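Local coordinates for putative 4-hydroxybenzoyl-CoA thioesterase (Geobacillus stearothermophilus, PDB 2OIW), which probably hydrolyses acyl-CoA thioesters, as expected of a hot-dog-fold thioesterase related to 4-hydroxybenzoyl-CoA thioesterases, at residues E79-T84 against E129-P134; S85-E90 against K101-Y106. One frame throughout, in Å; residues are numbered along the deposited sequence.

Interaction 1: residues E79-T84 against E129-P134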
loop_
_atom_site.group_PDB
_atom_site.type_symbol
_atom_site.label_atom_id
_atom_site.label_comp_id
_atom_site.label_asym_id
_atom_site.label_seq_id
_atom_site.Cartn_x
_atom_site.Cartn_y
_atom_site.Cartn_z
ATOM N N GLU A 79 -18.757 19.338 -1.574
ATOM C CA GLU A 79 -19.405 19.949 -2.746
ATOM C C GLU A 79 -20.942 19.835 -2.715
ATOM O O GLU A 79 -21.647 20.714 -3.212
ATOM C CB GLU A 79 -18.879 19.361 -4.050
ATOM C CG GLU A 79 -19.385 20.120 -5.268
ATOM C CD GLU A 79 -18.999 19.493 -6.601
ATOM O OE1 GLU A 79 -19.033 18.246 -6.721
ATOM O OE2 GLU A 79 -18.698 20.268 -7.549
ATOM N N ARG A 80 -21.459 18.744 -2.160
ATOM C CA ARG A 80 -22.897 18.594 -1.995
ATOM C C ARG A 80 -23.177 17.790 -0.739
ATOM O O ARG A 80 -22.547 16.776 -0.490
ATOM C CB ARG A 80 -23.503 17.916 -3.229
ATOM C CG ARG A 80 -25.021 17.938 -3.284
ATOM C CD ARG A 80 -25.464 16.940 -4.328
ATOM N NE ARG A 80 -26.745 17.318 -4.907
ATOM C CZ ARG A 80 -27.918 16.921 -4.430
ATOM N NH1 ARG A 80 -27.962 16.124 -3.369
ATOM N NH2 ARG A 80 -29.035 17.311 -5.016
ATOM N N ILE A 81 -24.121 18.265 0.068
ATOM C CA ILE A 81 -24.665 17.460 1.166
ATOM C C ILE A 81 -25.990 16.897 0.680
ATOM O O ILE A 81 -26.929 17.644 0.466
ATOM C CB ILE A 81 -24.887 18.292 2.460
ATOM C CG1 ILE A 81 -23.606 19.067 2.825
ATOM C CG2 ILE A 81 -25.322 17.371 3.617
ATOM C CD1 ILE A 81 -23.746 20.157 3.920
ATOM N N GLY A 82 -26.047 15.589 0.450
ATOM C CA GLY A 82 -27.275 14.983 -0.044
ATOM C C GLY A 82 -28.152 14.545 1.121
ATOM O O GLY A 82 -28.002 15.019 2.234
ATOM N N ASN A 83 -29.064 13.613 0.876
ATOM C CA ASN A 83 -29.909 13.107 1.944
ATOM C C ASN A 83 -29.155 12.118 2.817
ATOM O O ASN A 83 -29.020 12.335 4.007
ATOM C CB ASN A 83 -31.200 12.488 1.379
ATOM C CG ASN A 83 -32.202 12.151 2.457
ATOM O OD1 ASN A 83 -32.374 12.895 3.421
ATOM N ND2 ASN A 83 -32.884 11.027 2.292
ATOM N N THR A 84 -28.661 11.038 2.206
ATOM C CA THR A 84 -27.934 9.989 2.918
ATOM C C THR A 84 -26.483 9.953 2.442
ATOM O O THR A 84 -25.700 9.097 2.883
ATOM C CB THR A 84 -28.532 8.595 2.628
ATOM O OG1 THR A 84 -28.284 8.261 1.259
ATOM C CG2 THR A 84 -30.022 8.568 2.902
ATOM N N GLU A 129 -20.487 24.151 7.173
ATOM C CA GLU A 129 -19.432 25.113 7.410
ATOM C C GLU A 129 -18.099 24.624 6.856
ATOM O O GLU A 129 -17.061 25.213 7.136
ATOM C CB GLU A 129 -19.352 25.489 8.904
ATOM C CG GLU A 129 -19.824 26.938 9.267
ATOM C CD GLU A 129 -21.152 27.370 8.628
ATOM O OE1 GLU A 129 -22.179 26.656 8.777
ATOM O OE2 GLU A 129 -21.175 28.452 7.986
ATOM N N HIS A 130 -18.132 23.546 6.072
ATOM C CA HIS A 130 -16.956 23.121 5.302
ATOM C C HIS A 130 -17.294 22.929 3.819
ATOM O O HIS A 130 -16.719 22.085 3.147
ATOM C CB HIS A 130 -16.309 21.865 5.901
ATOM C CG HIS A 130 -15.890 22.020 7.331
ATOM N ND1 HIS A 130 -14.841 22.822 7.717
ATOM C CD2 HIS A 130 -16.383 21.475 8.467
ATOM C CE1 HIS A 130 -14.706 22.769 9.031
ATOM N NE2 HIS A 130 -15.630 21.958 9.511
ATOM N N VAL A 131 -18.226 23.732 3.307
ATOM C CA VAL A 131 -18.632 23.622 1.907
ATOM C C VAL A 131 -17.588 24.284 0.986
ATOM O O VAL A 131 -17.103 25.391 1.264
ATOM C CB VAL A 131 -20.055 24.189 1.683
ATOM C CG1 VAL A 131 -20.405 24.246 0.206
ATOM C CG2 VAL A 131 -21.061 23.338 2.423
ATOM N N TRP A 132 -17.241 23.577 -0.091
ATOM C CA TRP A 132 -16.276 24.048 -1.080
ATOM C C TRP A 132 -16.760 23.640 -2.464
ATOM O O TRP A 132 -16.832 22.434 -2.789
ATOM C CB TRP A 132 -14.885 23.465 -0.800
ATOM C CG TRP A 132 -13.773 23.891 -1.745
ATOM C CD1 TRP A 132 -13.712 25.036 -2.509
ATOM C CD2 TRP A 132 -12.540 23.190 -1.976
ATOM N NE1 TRP A 132 -12.528 25.070 -3.221
ATOM C CE2 TRP A 132 -11.789 23.954 -2.906
ATOM C CE3 TRP A 132 -12.002 21.986 -1.498
ATOM C CZ2 TRP A 132 -10.526 23.548 -3.365
ATOM C CZ3 TRP A 132 -10.748 21.582 -1.958
ATOM C CH2 TRP A 132 -10.026 22.363 -2.881
ATOM N N GLN A 133 -17.109 24.656 -3.258
ATOM C CA GLN A 133 -17.659 24.467 -4.590
ATOM C C GLN A 133 -16.870 25.296 -5.601
ATOM O O GLN A 133 -17.060 26.509 -5.694
ATOM C CB GLN A 133 -19.155 24.809 -4.593
ATOM C CG GLN A 133 -19.978 23.787 -3.817
ATOM C CD GLN A 133 -21.321 24.311 -3.354
ATOM O OE1 GLN A 133 -21.547 25.521 -3.279
ATOM N NE2 GLN A 133 -22.220 23.390 -3.019
ATOM N N PRO A 134 -15.970 24.633 -6.360
ATOM C CA PRO A 134 -14.964 25.345 -7.149
ATOM C C PRO A 134 -15.496 25.901 -8.473
ATOM O O PRO A 134 -14.992 26.927 -8.961
ATOM C CB PRO A 134 -13.895 24.274 -7.390
ATOM C CG PRO A 134 -14.681 22.983 -7.436
ATOM C CD PRO A 134 -15.862 23.168 -6.512
#

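Interaction 2: residues S85-E90 against K101-Y106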
loop_
_atom_site.group_PDB
_atom_site.type_symbol
_atom_site.label_atom_id
_atom_site.label_comp_id
_atom_site.label_asym_id
_atom_site.label_seq_id
_atom_site.Cartn_x
_atom_site.Cartn_y
_atom_site.Cartn_z
ATOM N N SER A 85 -26.147 10.860 1.522
ATOM C CA SER A 85 -24.822 10.906 0.915
ATOM C C SER A 85 -24.178 12.264 0.982
ATOM O O SER A 85 -24.822 13.250 1.316
ATOM C CB SER A 85 -24.846 10.412 -0.550
ATOM O OG SER A 85 -25.718 11.194 -1.332
ATOM N N LEU A 86 -22.891 12.308 0.686
ATOM C CA LEU A 86 -22.245 13.585 0.517
ATOM C C LEU A 86 -21.207 13.442 -0.567
ATOM O O LEU A 86 -20.667 12.367 -0.782
ATOM C CB LEU A 86 -21.680 14.114 1.857
ATOM C CG LEU A 86 -20.322 13.729 2.434
ATOM C CD1 LEU A 86 -20.274 14.088 3.935
ATOM C CD2 LEU A 86 -20.036 12.266 2.270
ATOM N N THR A 87 -21.005 14.515 -1.308
ATOM C CA THR A 87 -20.079 14.522 -2.428
ATOM C C THR A 87 -18.977 15.468 -1.998
ATOM O O THR A 87 -19.220 16.675 -1.727
ATOM C CB THR A 87 -20.761 15.007 -3.698
ATOM O OG1 THR A 87 -21.904 14.173 -3.953
ATOM C CG2 THR A 87 -19.807 14.974 -4.875
ATOM N N ILE A 88 -17.776 14.902 -1.936
ATOM C CA ILE A 88 -16.596 15.607 -1.529
ATOM C C ILE A 88 -15.844 16.136 -2.750
ATOM O O ILE A 88 -15.687 15.425 -3.748
ATOM C CB ILE A 88 -15.700 14.632 -0.762
ATOM C CG1 ILE A 88 -16.339 14.235 0.585
ATOM C CG2 ILE A 88 -14.293 15.161 -0.624
ATOM C CD1 ILE A 88 -15.679 13.015 1.197
ATOM N N TYR A 89 -15.380 17.379 -2.667
ATOM C CA TYR A 89 -14.429 17.892 -3.626
ATOM C C TYR A 89 -13.061 17.987 -2.932
ATOM O O TYR A 89 -12.989 18.405 -1.783
ATOM C CB TYR A 89 -14.862 19.250 -4.217
ATOM C CG TYR A 89 -13.852 19.750 -5.212
ATOM C CD1 TYR A 89 -13.738 19.161 -6.463
ATOM C CD2 TYR A 89 -12.962 20.768 -4.873
ATOM C CE1 TYR A 89 -12.779 19.593 -7.373
ATOM C CE2 TYR A 89 -12.017 21.195 -5.752
ATOM C CZ TYR A 89 -11.924 20.614 -7.001
ATOM O OH TYR A 89 -10.964 21.051 -7.877
ATOM N N GLU A 90 -11.990 17.606 -3.617
ATOM C CA GLU A 90 -10.672 17.527 -2.970
ATOM C C GLU A 90 -9.545 17.802 -3.954
ATOM O O GLU A 90 -9.670 17.521 -5.168
ATOM C CB GLU A 90 -10.493 16.155 -2.269
ATOM C CG GLU A 90 -10.938 14.973 -3.156
ATOM C CD GLU A 90 -11.512 13.776 -2.401
ATOM O OE1 GLU A 90 -11.380 13.697 -1.143
ATOM O OE2 GLU A 90 -12.095 12.889 -3.095
ATOM N N LYS A 101 -6.871 16.634 -8.687
ATOM C CA LYS A 101 -8.202 17.091 -8.313
ATOM C C LYS A 101 -9.101 15.876 -8.266
ATOM O O LYS A 101 -9.010 15.019 -9.142
ATOM C CB LYS A 101 -8.736 18.078 -9.337
ATOM C CG LYS A 101 -7.867 19.320 -9.506
ATOM C CD LYS A 101 -8.520 20.319 -10.458
ATOM C CE LYS A 101 -8.555 19.798 -11.887
ATOM N NZ LYS A 101 -8.701 20.905 -12.883
ATOM N N GLY A 102 -9.966 15.793 -7.256
ATOM C CA GLY A 102 -10.774 14.610 -7.071
ATOM C C GLY A 102 -12.174 14.966 -6.644
ATOM O O GLY A 102 -12.432 16.038 -6.082
ATOM N N ARG A 103 -13.077 14.035 -6.898
ATOM C CA ARG A 103 -14.401 14.045 -6.300
ATOM C C ARG A 103 -14.710 12.641 -5.797
ATOM O O ARG A 103 -14.351 11.634 -6.444
ATOM C CB ARG A 103 -15.442 14.426 -7.362
ATOM C CG ARG A 103 -16.081 15.779 -7.200
ATOM C CD ARG A 103 -16.969 16.105 -8.381
ATOM N NE ARG A 103 -17.147 17.556 -8.473
ATOM C CZ ARG A 103 -16.392 18.380 -9.209
ATOM N NH1 ARG A 103 -15.389 17.902 -9.938
ATOM N NH2 ARG A 103 -16.651 19.694 -9.217
ATOM N N SER A 104 -15.409 12.570 -4.666
ATOM C CA SER A 104 -15.862 11.291 -4.133
ATOM C C SER A 104 -17.240 11.409 -3.504
ATOM O O SER A 104 -17.616 12.460 -2.948
ATOM C CB SER A 104 -14.860 10.721 -3.117
ATOM O OG SER A 104 -14.520 11.694 -2.151
ATOM N N VAL A 105 -18.002 10.335 -3.617
ATOM C CA VAL A 105 -19.358 10.307 -3.056
ATOM C C VAL A 105 -19.357 9.177 -2.026
ATOM O O VAL A 105 -18.927 8.054 -2.319
ATOM C CB VAL A 105 -20.421 10.046 -4.160
ATOM C CG1 VAL A 105 -21.861 10.101 -3.592
ATOM C CG2 VAL A 105 -20.246 11.021 -5.357
ATOM N N TYR A 106 -19.804 9.501 -0.827
ATOM C CA TYR A 106 -19.886 8.568 0.289
ATOM C C TYR A 106 -21.339 8.463 0.714
ATOM O O TYR A 106 -22.089 9.414 0.564
ATOM C CB TYR A 106 -19.071 9.121 1.444
ATOM C CG TYR A 106 -17.613 8.709 1.449
ATOM C CD1 TYR A 106 -16.673 9.407 0.711
ATOM C CD2 TYR A 106 -17.175 7.617 2.216
ATOM C CE1 TYR A 106 -15.322 9.009 0.708
ATOM C CE2 TYR A 106 -15.822 7.231 2.226
ATOM C CZ TYR A 106 -14.904 7.933 1.477
ATOM O OH TYR A 106 -13.583 7.515 1.462
#

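Interaction 1: residues E79-T84 against E129-P134
Q133 reaches across to the backbone of E79 and makes the one hydrogen bond of this contact. Its CB turns CG beside its own backbone N (chi1 -70°), and from there the chain runs extended. Q133 CG passes E79 O at 3.5 Å and lies 4.0 Å from E79 CG, so the two side chains meet at their methylenes before diverging obliquely. CD carries the amide on, and Q133 NE2 ends 2.7 Å from E79 O. The N-H points almost straight at the oxygen (178°), which lies in the plane of the Q133 amide; seen from the acceptor, the donor is tilted 32° from the carbonyl plane. This bond helps to set which way the amide faces.

Around it the contact is looser. W132 O accepts a CA-H...O contact from E79 CA at 3.6 Å, and I81 CD1 approaches V131 CG2 at 4.4 Å. E79 OE2 lies 4.2 Å from P134 CD, but the main partner of the carboxylate is R103, in a salt bridge.

E79 and R80 both face T87, forming a classic beta bulge where strand 72-81 turns a corner. The tail that follows helix 121-128 thus runs past the bulged end of that strand: I81 also rests on L127 and R124 of the helix, while the W132 ring meets Y89 of strand 85-94 edge-to-face.

Interaction 2: residues S85-E90 against K101-Y106
L86 and Y106 open a ladder of backbone hydrogen bonds in which I88 pairs with S104 and E90 with G102, each pair bonded in both directions. The strands run antiparallel, and the shortest rung is I88 N to S104 O at 2.6 Å. Between rungs, CA-H...O contacts fill in, such as R103 CA to I88 O at 3.2 Å.

The polar side-chain bond belongs to S104, whose OG donates to E90 OE2 at 2.9 Å, coming from above the carboxylate plane. With CG between the backbone N and carbonyl carbon, chi1 (46°) sets E90 CG 3.5 Å from G102 O, and the bend beyond it turns the carboxylate toward S104 OG. OE2 also takes a salt bridge from R35, and an alanine in place of E90 would probably leave the S104 hydroxyl and the R35 guanidinium without this shared, buried acceptor.

Apolar contacts lie on the same face: L86 CD2 presses on Y106 CB at 3.4 Å, and I88 CD1 reaches Y106 CD1 at 3.8 Å. On the other face, Y89 CD1 stands 3.9 Å above the centre of the R103 guanidinium, whose NE is held by E79 in a salt bridge; ring and guanidinium planes are 53° apart.

This hairpin of strands 85-94 and 97-110 belongs to the antiparallel sheet of the hot-dog fold, flanked by strands 72-81 and 53-62; helix 36-42 packs on the L86 and I88 face, and its F39 meets the Y106 ring.

How the interactions relate
Interaction 2 is partly buried within the sheet, whereas interaction 1 lies at the surface, where the C-terminal tail passes the end of strand 72-81. Regular pairing between main chains dominates interaction 2; the tail instead relies on one side-chain amide and sparse packing. Strands 72-81 and 85-94 are neighbours in the sheet. The two contacts also touch directly: E79 OE1 receives R103 NE at 2.7 Å in a salt bridge spanning the intervening strand, and P134 CG packs on Y89 CE2 at 3.6 Å. Along the chain, the hairpin is nested inside the loop that the tail closes.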